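Large adhesion protein (Lap) involved in biofilm formation (Marinobacter hydrocarbonoclasticus, PDB 6XI3) probably helps the bacterium form biofilms as a large surface adhesin, whose extending region is a chain of calcium-linked, Ig-like beta-sandwich repeats. Local coordinates at residues A[384-393]-A[404-414]; A[315-326]-A[336-344]. All coordinates share one frame; numbering follows the deposited sequence.

Interaction 1 of 2, residues A[384-393]-A[404-414]; sequences LVDGDLTVEA and TDSANGALDAT. With NA (sodium ion), chain H; CA (calcium ion), chain C.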
ATOM      1  N   LEU A 384     -70.858   6.659 -25.059  1.00 30.15           N
ATOM      2  CA  LEU A 384     -70.530   5.966 -26.335  1.00 28.20           C
ATOM      3  C   LEU A 384     -71.831   5.608 -27.055  1.00 29.26           C
ATOM      4  O   LEU A 384     -72.869   5.534 -26.384  1.00 27.51           O
ATOM      5  CB  LEU A 384     -69.702   4.716 -26.038  1.00 27.14           C
ATOM      6  CG  LEU A 384     -68.400   4.980 -25.275  1.00 28.01           C
ATOM      7  CD1 LEU A 384     -67.522   3.729 -25.200  1.00 28.16           C
ATOM      8  CD2 LEU A 384     -67.629   6.126 -25.922  1.00 29.08           C
ATOM      9  N   VAL A 385     -71.745   5.290 -28.342  1.00 31.25           N
ATOM     10  CA  VAL A 385     -72.935   4.962 -29.178  1.00 34.24           C
ATOM     11  C   VAL A 385     -72.894   3.474 -29.523  1.00 33.91           C
ATOM     12  O   VAL A 385     -71.801   2.863 -29.516  1.00 30.24           O
ATOM     13  CB  VAL A 385     -73.036   5.839 -30.439  1.00 34.83           C
ATOM     14  CG1 VAL A 385     -73.117   7.309 -30.076  1.00 37.34           C
ATOM     15  CG2 VAL A 385     -71.912   5.575 -31.431  1.00 37.48           C
ATOM     16  N   ASP A 386     -74.056   2.919 -29.850  1.00 30.44           N
ATOM     17  CA  ASP A 386     -74.170   1.489 -30.216  1.00 34.68           C
ATOM     18  C   ASP A 386     -73.241   1.169 -31.384  1.00 33.34           C
ATOM     19  O   ASP A 386     -73.004   2.050 -32.223  1.00 33.81           O
ATOM     20  CB  ASP A 386     -75.625   1.132 -30.502  1.00 35.94           C
ATOM     21  CG  ASP A 386     -76.440   1.017 -29.229  1.00 34.75           C
ATOM     22  OD1 ASP A 386     -75.897   1.297 -28.101  1.00 31.59           O
ATOM     23  OD2 ASP A 386     -77.588   0.610 -29.369  1.00 34.82           O
ATOM     24  N   GLY A 387     -72.772  -0.074 -31.410  1.00 31.04           N
ATOM     25  CA  GLY A 387     -71.880  -0.645 -32.424  1.00 32.94           C
ATOM     26  C   GLY A 387     -70.598  -1.134 -31.766  1.00 34.66           C
ATOM     27  O   GLY A 387     -70.609  -1.369 -30.530  1.00 30.32           O
ATOM     28  N   ASP A 388     -69.522  -1.242 -32.545  1.00 33.13           N
ATOM     29  CA  ASP A 388     -68.237  -1.827 -32.096  1.00 35.21           C
ATOM     30  C   ASP A 388     -67.698  -1.005 -30.922  1.00 32.44           C
ATOM     31  O   ASP A 388     -67.916   0.230 -30.870  1.00 29.44           O
ATOM     32  CB  ASP A 388     -67.215  -1.919 -33.238  1.00 38.65           C
ATOM     33  CG  ASP A 388     -67.485  -3.060 -34.212  1.00 48.94           C
ATOM     34  OD1 ASP A 388     -68.294  -3.970 -33.864  1.00 44.32           O
ATOM     35  OD2 ASP A 388     -66.883  -3.043 -35.319  1.00 54.16           O
ATOM     36  N   LEU A 389     -67.021  -1.694 -30.011  1.00 30.67           N
ATOM     37  CA  LEU A 389     -66.222  -1.103 -28.916  1.00 30.84           C
ATOM     38  C   LEU A 389     -64.821  -1.669 -29.071  1.00 30.50           C
ATOM     39  O   LEU A 389     -64.715  -2.884 -29.295  1.00 30.85           O
ATOM     40  CB  LEU A 389     -66.764  -1.498 -27.537  1.00 29.85           C
ATOM     41  CG  LEU A 389     -68.092  -0.884 -27.103  1.00 31.94           C
ATOM     42  CD1 LEU A 389     -68.363  -1.215 -25.643  1.00 33.43           C
ATOM     43  CD2 LEU A 389     -68.128   0.618 -27.315  1.00 33.08           C
ATOM     44  N   THR A 390     -63.815  -0.815 -28.921  1.00 32.00           N
ATOM     45  CA  THR A 390     -62.399  -1.223 -28.834  1.00 34.08           C
ATOM     46  C   THR A 390     -61.850  -0.723 -27.504  1.00 33.94           C
ATOM     47  O   THR A 390     -61.967   0.478 -27.232  1.00 32.71           O
ATOM     48  CB  THR A 390     -61.565  -0.682 -29.999  1.00 36.34           C
ATOM     49  OG1 THR A 390     -62.219  -1.100 -31.191  1.00 35.22           O
ATOM     50  CG2 THR A 390     -60.144  -1.206 -29.955  1.00 36.41           C
ATOM     51  N   VAL A 391     -61.364  -1.653 -26.696  1.00 33.29           N
ATOM     52  CA  VAL A 391     -60.723  -1.376 -25.389  1.00 32.54           C
ATOM     53  C   VAL A 391     -59.215  -1.426 -25.643  1.00 35.78           C
ATOM     54  O   VAL A 391     -58.769  -2.412 -26.249  1.00 35.35           O
ATOM     55  CB  VAL A 391     -61.151  -2.407 -24.339  1.00 32.85           C
ATOM     56  CG1 VAL A 391     -60.338  -2.282 -23.048  1.00 34.65           C
ATOM     57  CG2 VAL A 391     -62.648  -2.314 -24.042  1.00 33.04           C
ATOM     58  N   GLU A 392     -58.479  -0.393 -25.231  1.00 35.57           N
ATOM     59  CA  GLU A 392     -56.994  -0.370 -25.287  1.00 35.53           C
ATOM     60  C   GLU A 392     -56.479  -0.172 -23.853  1.00 32.58           C
ATOM     61  O   GLU A 392     -56.975   0.710 -23.148  1.00 29.42           O
ATOM     62  CB  GLU A 392     -56.534   0.699 -26.279  1.00 44.40           C
ATOM     63  CG  GLU A 392     -55.029   0.940 -26.293  1.00 57.04           C
ATOM     64  CD  GLU A 392     -54.217  -0.068 -27.094  1.00 67.74           C
ATOM     65  OE1 GLU A 392     -54.822  -1.000 -27.680  1.00 73.32           O
ATOM     66  OE2 GLU A 392     -52.976   0.078 -27.139  1.00 76.17           O
ATOM     67  N   ALA A 393     -55.525  -0.991 -23.429  1.00 27.83           N
ATOM     68  CA  ALA A 393     -54.846  -0.820 -22.129  1.00 27.52           C
ATOM     69  C   ALA A 393     -53.339  -0.691 -22.348  1.00 27.81           C
ATOM     70  O   ALA A 393     -52.793  -1.413 -23.205  1.00 25.48           O
ATOM     71  CB  ALA A 393     -55.202  -1.974 -21.237  1.00 27.84           C
ATOM     72  N   THR A 404     -48.895  -2.928 -24.244  1.00 31.06           N
ATOM     73  CA  THR A 404     -50.297  -2.672 -24.668  1.00 30.84           C
ATOM     74  C   THR A 404     -50.983  -3.965 -25.092  1.00 30.06           C
ATOM     75  O   THR A 404     -50.312  -4.998 -25.351  1.00 30.67           O
ATOM     76  CB  THR A 404     -50.431  -1.642 -25.790  1.00 33.35           C
ATOM     77  OG1 THR A 404     -49.836  -2.193 -26.961  1.00 37.59           O
ATOM     78  CG2 THR A 404     -49.804  -0.312 -25.459  1.00 34.73           C
ATOM     79  N   ASP A 405     -52.310  -3.883 -25.104  1.00 29.75           N
ATOM     80  CA  ASP A 405     -53.214  -4.934 -25.593  1.00 30.86           C
ATOM     81  C   ASP A 405     -54.544  -4.250 -25.899  1.00 31.42           C
ATOM     82  O   ASP A 405     -54.759  -3.135 -25.408  1.00 29.06           O
ATOM     83  CB  ASP A 405     -53.344  -6.104 -24.613  1.00 32.55           C
ATOM     84  CG  ASP A 405     -54.056  -7.292 -25.250  1.00 32.77           C
ATOM     85  OD1 ASP A 405     -54.012  -7.382 -26.501  1.00 37.57           O
ATOM     86  OD2 ASP A 405     -54.662  -8.100 -24.513  1.00 35.63           O
ATOM     87  N   SER A 406     -55.336  -4.859 -26.768  1.00 32.70           N
ATOM     88  CA  SER A 406     -56.700  -4.390 -27.095  1.00 34.08           C
ATOM     89  C   SER A 406     -57.680  -5.553 -26.950  1.00 34.16           C
ATOM     90  O   SER A 406     -57.263  -6.737 -26.878  1.00 33.15           O
ATOM     91  CB  SER A 406     -56.755  -3.746 -28.457  1.00 37.26           C
ATOM     92  OG  SER A 406     -56.624  -4.726 -29.467  1.00 43.96           O
ATOM     93  N   ALA A 407     -58.949  -5.209 -26.787  1.00 30.77           N
ATOM     94  CA  ALA A 407     -60.058  -6.170 -26.843  1.00 28.69           C
ATOM     95  C   ALA A 407     -61.250  -5.487 -27.510  1.00 29.50           C
ATOM     96  O   ALA A 407     -61.321  -4.230 -27.551  1.00 33.33           O
ATOM     97  CB  ALA A 407     -60.369  -6.662 -25.469  1.00 28.37           C
ATOM     98  N   ASN A 408     -62.113  -6.303 -28.078  1.00 32.17           N
ATOM     99  CA  ASN A 408     -63.205  -5.845 -28.962  1.00 34.83           C
ATOM    100  C   ASN A 408     -64.495  -6.333 -28.325  1.00 31.56           C
ATOM    101  O   ASN A 408     -64.496  -7.419 -27.729  1.00 26.02           O
ATOM    102  CB  ASN A 408     -63.062  -6.369 -30.393  1.00 41.22           C
ATOM    103  CG  ASN A 408     -61.819  -5.859 -31.090  1.00 47.39           C
ATOM    104  OD1 ASN A 408     -60.984  -6.657 -31.507  1.00 61.18           O
ATOM    105  ND2 ASN A 408     -61.678  -4.548 -31.207  1.00 42.70           N
ATOM    106  N   GLY A 409     -65.541  -5.531 -28.451  1.00 30.55           N
ATOM    107  CA  GLY A 409     -66.897  -5.957 -28.100  1.00 29.84           C
ATOM    108  C   GLY A 409     -67.874  -5.049 -28.782  1.00 31.07           C
ATOM    109  O   GLY A 409     -67.501  -4.408 -29.805  1.00 27.45           O
ATOM    110  N   ALA A 410     -69.052  -4.938 -28.187  1.00 29.24           N
ATOM    111  CA  ALA A 410     -70.205  -4.248 -28.787  1.00 31.12           C
ATOM    112  C   ALA A 410     -71.023  -3.646 -27.656  1.00 28.24           C
ATOM    113  O   ALA A 410     -71.065  -4.223 -26.538  1.00 28.18           O
ATOM    114  CB  ALA A 410     -71.002  -5.202 -29.639  1.00 30.11           C
ATOM    115  N   LEU A 411     -71.571  -2.478 -27.939  1.00 25.87           N
ATOM    116  CA  LEU A 411     -72.573  -1.803 -27.114  1.00 27.01           C
ATOM    117  C   LEU A 411     -73.913  -1.869 -27.852  1.00 27.77           C
ATOM    118  O   LEU A 411     -73.950  -1.521 -29.039  1.00 26.64           O
ATOM    119  CB  LEU A 411     -72.089  -0.365 -26.950  1.00 28.02           C
ATOM    120  CG  LEU A 411     -73.008   0.572 -26.188  1.00 27.30           C
ATOM    121  CD1 LEU A 411     -73.358   0.004 -24.818  1.00 29.39           C
ATOM    122  CD2 LEU A 411     -72.336   1.925 -26.063  1.00 29.58           C
ATOM    123  N   ASP A 412     -74.965  -2.249 -27.151  1.00 26.84           N
ATOM    124  CA  ASP A 412     -76.338  -2.329 -27.720  1.00 27.23           C
ATOM    125  C   ASP A 412     -77.302  -1.861 -26.623  1.00 27.13           C
ATOM    126  O   ASP A 412     -78.018  -2.686 -26.028  1.00 28.00           O
ATOM    127  CB  ASP A 412     -76.604  -3.729 -28.275  1.00 25.32           C
ATOM    128  CG  ASP A 412     -77.965  -3.845 -28.967  1.00 28.85           C
ATOM    129  OD1 ASP A 412     -78.498  -2.796 -29.372  1.00 26.12           O
ATOM    130  OD2 ASP A 412     -78.454  -4.978 -29.122  1.00 24.85           O
ATOM    131  N   ALA A 413     -77.208  -0.580 -26.295  1.00 29.34           N
ATOM    132  CA  ALA A 413     -77.979   0.089 -25.231  1.00 28.89           C
ATOM    133  C   ALA A 413     -79.315   0.598 -25.782  1.00 33.39           C
ATOM    134  O   ALA A 413     -80.170   0.782 -24.966  1.00 36.87           O
ATOM    135  CB  ALA A 413     -77.177   1.231 -24.658  1.00 29.23           C
ATOM    136  N   THR A 414     -79.459   0.832 -27.098  1.00 38.16           N
ATOM    137  CA  THR A 414     -80.690   1.376 -27.750  1.00 43.82           C
ATOM    138  C   THR A 414     -81.381   0.287 -28.593  1.00 41.79           C
ATOM    139  O   THR A 414     -80.637  -0.340 -29.381  1.00 32.90           O
ATOM    140  CB  THR A 414     -80.355   2.600 -28.622  1.00 52.29           C
ATOM    141  OG1 THR A 414     -79.669   3.516 -27.772  1.00 48.85           O
ATOM    142  CG2 THR A 414     -81.566   3.279 -29.244  1.00 50.10           C
TER
HETATM  143 NA    NA H 507     -70.063   1.978 -31.237  1.00 45.03          NA
HETATM  144 CA    CA C 502     -78.961  -0.921 -30.706  1.00 31.98          CA
HETATM  145  O   HOH W   1     -52.792  -3.066 -28.207  1.00 53.29           O
HETATM  146  O   HOH W   2     -77.253  -1.590 -32.092  1.00 30.75           O
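L411 fills the hollow between L384 and L389 at the calcium end of an antiparallel beta hairpin, strands 387-396 and 402-411, in the chain's last Ig-like beta-sandwich domain. With CG anti to the backbone N (chi1 177°), L411 sends CD2 against L384 CB at 3.8 Å, while its CB rests 4.0 Å from L389 CG. The side chain of D386 crosses this leucine at about a right angle, its OD1 3.5 Å from L411 CG. G409, without a side chain, lies opposite L389, whose CB packs on the G409 carbonyl O (3.8 Å); further along, the small A407 pairs with V391. The opposite face carries D388, T390 and E392 beside A410, N408 and S406. T390 and N408 run side by side, and E392, bent at chi2, runs forward past its partner S406, its OE2 3.4 Å from T404 CB; a water donates to E392 OE1 and links only weakly to T404 OG1. V385 O and D388 O hold a sodium ion with S357. Both oxygens of D386 are gripped by backbone: A413 N binds OD1, and T414 N reaches the syn lone pair of OD2 at 3.0 Å, the same OD2 that binds calcium at 2.5 Å.

Interaction 2 of 2, residues A[315-326]-A[336-344]; sequences DATTGALTVSLD and DLSGTTADV. With CA (calcium ion), chain B.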
ATOM      1  N   ASP A 315     -32.806  -7.603 -17.856  1.00 28.14           N
ATOM      2  CA  ASP A 315     -34.111  -7.869 -18.512  1.00 27.87           C
ATOM      3  C   ASP A 315     -34.378  -9.365 -18.436  1.00 24.32           C
ATOM      4  O   ASP A 315     -34.349 -10.010 -19.507  1.00 25.32           O
ATOM      5  CB  ASP A 315     -34.122  -7.290 -19.931  1.00 28.48           C
ATOM      6  CG  ASP A 315     -35.501  -7.266 -20.573  1.00 30.25           C
ATOM      7  OD1 ASP A 315     -36.466  -7.643 -19.890  1.00 28.20           O
ATOM      8  OD2 ASP A 315     -35.596  -6.821 -21.743  1.00 32.69           O
ATOM      9  N   ALA A 316     -34.554  -9.903 -17.223  1.00 25.24           N
ATOM     10  CA  ALA A 316     -34.781 -11.364 -17.003  1.00 26.55           C
ATOM     11  C   ALA A 316     -36.246 -11.750 -17.302  1.00 26.70           C
ATOM     12  O   ALA A 316     -36.508 -12.906 -17.563  1.00 28.20           O
ATOM     13  CB  ALA A 316     -34.375 -11.742 -15.606  1.00 28.81           C
ATOM     14  N   THR A 317     -37.159 -10.787 -17.311  1.00 26.52           N
ATOM     15  CA  THR A 317     -38.617 -11.007 -17.532  1.00 30.41           C
ATOM     16  C   THR A 317     -39.122 -10.089 -18.654  1.00 27.23           C
ATOM     17  O   THR A 317     -39.006  -8.855 -18.552  1.00 30.35           O
ATOM     18  CB  THR A 317     -39.406 -10.760 -16.242  1.00 31.24           C
ATOM     19  OG1 THR A 317     -38.839 -11.552 -15.199  1.00 26.84           O
ATOM     20  CG2 THR A 317     -40.882 -11.068 -16.376  1.00 31.76           C
ATOM     21  N   THR A 318     -39.707 -10.686 -19.672  1.00 30.41           N
ATOM     22  CA  THR A 318     -40.245  -9.995 -20.860  1.00 31.30           C
ATOM     23  C   THR A 318     -41.479  -9.218 -20.427  1.00 29.76           C
ATOM     24  O   THR A 318     -42.354  -9.852 -19.941  1.00 26.94           O
ATOM     25  CB  THR A 318     -40.609 -11.028 -21.922  1.00 33.46           C
ATOM     26  OG1 THR A 318     -39.389 -11.698 -22.190  1.00 34.91           O
ATOM     27  CG2 THR A 318     -41.187 -10.444 -23.189  1.00 36.09           C
ATOM     28  N   GLY A 319     -41.514  -7.902 -20.586  1.00 28.86           N
ATOM     29  CA  GLY A 319     -42.737  -7.143 -20.288  1.00 30.35           C
ATOM     30  C   GLY A 319     -43.904  -7.708 -21.081  1.00 29.37           C
ATOM     31  O   GLY A 319     -43.693  -8.105 -22.259  1.00 30.03           O
ATOM     32  N   ALA A 320     -45.089  -7.754 -20.474  1.00 26.06           N
ATOM     33  CA  ALA A 320     -46.338  -8.038 -21.210  1.00 26.70           C
ATOM     34  C   ALA A 320     -47.538  -7.424 -20.494  1.00 24.48           C
ATOM     35  O   ALA A 320     -47.525  -7.246 -19.245  1.00 24.78           O
ATOM     36  CB  ALA A 320     -46.496  -9.530 -21.411  1.00 25.02           C
ATOM     37  N   LEU A 321     -48.561  -7.138 -21.279  1.00 25.25           N
ATOM     38  CA  LEU A 321     -49.871  -6.727 -20.739  1.00 25.82           C
ATOM     39  C   LEU A 321     -50.958  -7.387 -21.593  1.00 26.55           C
ATOM     40  O   LEU A 321     -50.845  -7.345 -22.848  1.00 25.77           O
ATOM     41  CB  LEU A 321     -49.955  -5.196 -20.759  1.00 26.45           C
ATOM     42  CG  LEU A 321     -51.261  -4.655 -20.186  1.00 27.54           C
ATOM     43  CD1 LEU A 321     -51.071  -3.348 -19.442  1.00 28.51           C
ATOM     44  CD2 LEU A 321     -52.307  -4.536 -21.283  1.00 27.70           C
ATOM     45  N   THR A 322     -51.956  -7.982 -20.942  1.00 26.50           N
ATOM     46  CA  THR A 322     -53.237  -8.387 -21.588  1.00 26.38           C
ATOM     47  C   THR A 322     -54.390  -7.532 -21.062  1.00 26.49           C
ATOM     48  O   THR A 322     -54.350  -7.126 -19.899  1.00 24.76           O
ATOM     49  CB  THR A 322     -53.605  -9.848 -21.305  1.00 28.03           C
ATOM     50  OG1 THR A 322     -53.942  -9.977 -19.922  1.00 25.20           O
ATOM     51  CG2 THR A 322     -52.505 -10.815 -21.686  1.00 30.49           C
ATOM     52  N   VAL A 323     -55.433  -7.347 -21.864  1.00 25.98           N
ATOM     53  CA  VAL A 323     -56.713  -6.782 -21.364  1.00 24.74           C
ATOM     54  C   VAL A 323     -57.839  -7.671 -21.893  1.00 29.39           C
ATOM     55  O   VAL A 323     -57.675  -8.261 -22.981  1.00 30.40           O
ATOM     56  CB  VAL A 323     -56.886  -5.314 -21.783  1.00 24.42           C
ATOM     57  CG1 VAL A 323     -57.079  -5.178 -23.279  1.00 24.42           C
ATOM     58  CG2 VAL A 323     -58.035  -4.660 -21.034  1.00 25.36           C
ATOM     59  N   SER A 324     -58.922  -7.761 -21.123  1.00 30.33           N
ATOM     60  CA  SER A 324     -60.140  -8.529 -21.459  1.00 32.86           C
ATOM     61  C   SER A 324     -61.368  -7.653 -21.207  1.00 31.58           C
ATOM     62  O   SER A 324     -61.440  -6.972 -20.165  1.00 27.40           O
ATOM     63  CB  SER A 324     -60.202  -9.828 -20.698  1.00 35.49           C
ATOM     64  OG  SER A 324     -61.486 -10.417 -20.850  1.00 40.31           O
ATOM     65  N   LEU A 325     -62.291  -7.637 -22.167  1.00 30.59           N
ATOM     66  CA  LEU A 325     -63.625  -7.047 -21.946  1.00 31.34           C
ATOM     67  C   LEU A 325     -64.514  -8.171 -21.411  1.00 32.30           C
ATOM     68  O   LEU A 325     -64.943  -9.024 -22.208  1.00 32.24           O
ATOM     69  CB  LEU A 325     -64.132  -6.449 -23.252  1.00 32.45           C
ATOM     70  CG  LEU A 325     -65.530  -5.854 -23.207  1.00 33.75           C
ATOM     71  CD1 LEU A 325     -65.666  -4.817 -22.103  1.00 33.60           C
ATOM     72  CD2 LEU A 325     -65.858  -5.236 -24.563  1.00 37.69           C
ATOM     73  N   ASP A 326     -64.730  -8.156 -20.096  1.00 31.14           N
ATOM     74  CA  ASP A 326     -65.434  -9.223 -19.341  1.00 29.53           C
ATOM     75  C   ASP A 326     -66.952  -9.094 -19.496  1.00 31.17           C
ATOM     76  O   ASP A 326     -67.583 -10.116 -19.711  1.00 29.64           O
ATOM     77  CB  ASP A 326     -65.009  -9.203 -17.885  1.00 27.58           C
ATOM     78  CG  ASP A 326     -63.518  -9.484 -17.746  1.00 31.26           C
ATOM     79  OD1 ASP A 326     -62.953 -10.197 -18.614  1.00 30.83           O
ATOM     80  OD2 ASP A 326     -62.942  -8.959 -16.825  1.00 31.56           O
ATOM     81  N   ASP A 336     -67.159  -4.082 -17.556  1.00 24.26           N
ATOM     82  CA  ASP A 336     -66.162  -4.608 -16.600  1.00 27.52           C
ATOM     83  C   ASP A 336     -64.989  -5.076 -17.456  1.00 27.46           C
ATOM     84  O   ASP A 336     -65.256  -5.777 -18.457  1.00 25.14           O
ATOM     85  CB  ASP A 336     -66.729  -5.720 -15.710  1.00 29.47           C
ATOM     86  CG  ASP A 336     -67.948  -5.334 -14.872  1.00 29.19           C
ATOM     87  OD1 ASP A 336     -68.220  -4.138 -14.682  1.00 28.78           O
ATOM     88  OD2 ASP A 336     -68.609  -6.251 -14.403  1.00 35.83           O
ATOM     89  N   LEU A 337     -63.770  -4.672 -17.083  1.00 26.95           N
ATOM     90  CA  LEU A 337     -62.503  -4.965 -17.789  1.00 26.43           C
ATOM     91  C   LEU A 337     -61.587  -5.655 -16.785  1.00 24.75           C
ATOM     92  O   LEU A 337     -61.724  -5.383 -15.616  1.00 22.95           O
ATOM     93  CB  LEU A 337     -61.839  -3.660 -18.241  1.00 28.94           C
ATOM     94  CG  LEU A 337     -62.689  -2.736 -19.095  1.00 31.98           C
ATOM     95  CD1 LEU A 337     -61.952  -1.446 -19.337  1.00 33.55           C
ATOM     96  CD2 LEU A 337     -63.044  -3.397 -20.421  1.00 34.36           C
ATOM     97  N   SER A 338     -60.686  -6.514 -17.237  1.00 24.15           N
ATOM     98  CA  SER A 338     -59.617  -7.086 -16.391  1.00 26.10           C
ATOM     99  C   SER A 338     -58.371  -7.289 -17.249  1.00 26.32           C
ATOM    100  O   SER A 338     -58.505  -7.275 -18.486  1.00 25.84           O
ATOM    101  CB  SER A 338     -60.052  -8.381 -15.770  1.00 27.78           C
ATOM    102  OG  SER A 338     -60.528  -9.248 -16.765  1.00 27.03           O
ATOM    103  N   GLY A 339     -57.221  -7.513 -16.611  1.00 24.85           N
ATOM    104  CA  GLY A 339     -56.004  -7.811 -17.376  1.00 26.19           C
ATOM    105  C   GLY A 339     -54.932  -8.430 -16.514  1.00 24.00           C
ATOM    106  O   GLY A 339     -55.136  -8.568 -15.314  1.00 21.57           O
ATOM    107  N   THR A 340     -53.816  -8.747 -17.146  1.00 23.37           N
ATOM    108  CA  THR A 340     -52.632  -9.331 -16.499  1.00 25.18           C
ATOM    109  C   THR A 340     -51.447  -8.539 -17.004  1.00 24.93           C
ATOM    110  O   THR A 340     -51.534  -7.940 -18.104  1.00 22.44           O
ATOM    111  CB  THR A 340     -52.462 -10.837 -16.803  1.00 29.45           C
ATOM    112  OG1 THR A 340     -52.245 -11.003 -18.205  1.00 29.94           O
ATOM    113  CG2 THR A 340     -53.657 -11.665 -16.380  1.00 31.34           C
ATOM    114  N   THR A 341     -50.363  -8.608 -16.250  1.00 22.72           N
ATOM    115  CA  THR A 341     -49.085  -7.987 -16.642  1.00 24.86           C
ATOM    116  C   THR A 341     -47.947  -8.926 -16.245  1.00 23.49           C
ATOM    117  O   THR A 341     -48.116  -9.696 -15.323  1.00 22.91           O
ATOM    118  CB  THR A 341     -48.901  -6.567 -16.076  1.00 23.96           C
ATOM    119  OG1 THR A 341     -48.857  -6.585 -14.657  1.00 25.04           O
ATOM    120  CG2 THR A 341     -49.959  -5.589 -16.529  1.00 26.39           C
ATOM    121  N   ALA A 342     -46.844  -8.821 -16.964  1.00 28.19           N
ATOM    122  CA  ALA A 342     -45.532  -9.383 -16.590  1.00 29.00           C
ATOM    123  C   ALA A 342     -44.516  -8.237 -16.625  1.00 27.53           C
ATOM    124  O   ALA A 342     -44.597  -7.411 -17.548  1.00 24.05           O
ATOM    125  CB  ALA A 342     -45.191 -10.521 -17.532  1.00 29.82           C
ATOM    126  N   ASP A 343     -43.663  -8.154 -15.600  1.00 29.52           N
ATOM    127  CA  ASP A 343     -42.577  -7.145 -15.453  1.00 27.29           C
ATOM    128  C   ASP A 343     -43.132  -5.707 -15.413  1.00 28.41           C
ATOM    129  O   ASP A 343     -42.439  -4.772 -15.906  1.00 28.18           O
ATOM    130  CB  ASP A 343     -41.531  -7.270 -16.555  1.00 28.10           C
ATOM    131  CG  ASP A 343     -40.195  -6.709 -16.057  1.00 31.05           C
ATOM    132  OD1 ASP A 343     -39.982  -6.751 -14.825  1.00 32.99           O
ATOM    133  OD2 ASP A 343     -39.423  -6.188 -16.872  1.00 31.11           O
ATOM    134  N   VAL A 344     -44.335  -5.513 -14.862  1.00 24.39           N
ATOM    135  CA  VAL A 344     -44.860  -4.174 -14.485  1.00 25.15           C
ATOM    136  C   VAL A 344     -44.898  -4.118 -12.956  1.00 24.90           C
ATOM    137  O   VAL A 344     -45.611  -4.929 -12.382  1.00 28.35           O
ATOM    138  CB  VAL A 344     -46.258  -3.931 -15.072  1.00 28.29           C
ATOM    139  CG1 VAL A 344     -46.762  -2.553 -14.689  1.00 29.18           C
ATOM    140  CG2 VAL A 344     -46.280  -4.098 -16.580  1.00 27.84           C
TER
HETATM  141 CA    CA B 501     -38.036  -6.902 -18.456  1.00 27.43          CA
HETATM  142  O   HOH W   3     -39.304  -6.145 -20.335  1.00 24.71           O
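D343 packs on T317 beside the calcium ion they both bind, where the beta hairpin of strands 320-329 and 334-342 leaves the linker between two Ig-like domains. Its CB sits 3.6 Å from T317 O and 3.9 Å from T317 CG2; CG, anti to the backbone N (chi1 -155°), lies 3.5 Å from the same T317 O. At the tip the oxygens part company: OD2 binds calcium at 2.2 Å, and OD1 forms a salt bridge with R398, which probably steadies the carboxylate. T317 O and D315 OD1 bind the same ion, as do D289, N399 and a water that also accepts the N-H of G319, so the site ties residues of the preceding domain to this one. Along the hairpin, T322 OG1 and T340 OG1 share a hydrogen bond of 2.6 Å; at the far end S324 OG donates to D326 OD1 at 2.7 Å. On the other face L325 CD1 presses tightly on L337 CD2 (3.4 Å), and L321 CD1 touches T341 CG2 at 3.8 Å. Strand 374-380 flanks strand 334-342 in the same sheet, whereas L321, V323 and L337 turn inward onto A393, A395 and V391 of strand 387-396 in the opposing sheet.

Overall arrangement
Both hairpins belong to the last domain of the chain, with interaction 2 completed before interaction 1 begins. Their centres lie 19 Å apart. Interaction 2 supplies two strands of the three-stranded sheet, interaction 1 two of the four-stranded one, and the sheets face each other as a sandwich. D405 bridges them: its OD2 is 2.9 Å from V323 N, a probable hydrogen bond, while its CB packs on L321 O at 3.3 Å. Each interaction includes calcium ligands, 315-326 with 336-344 toward the preceding domain and 384-393 with 404-414 at the chain's end. This placement is consistent with calcium stiffening successive repeats into an extended rod.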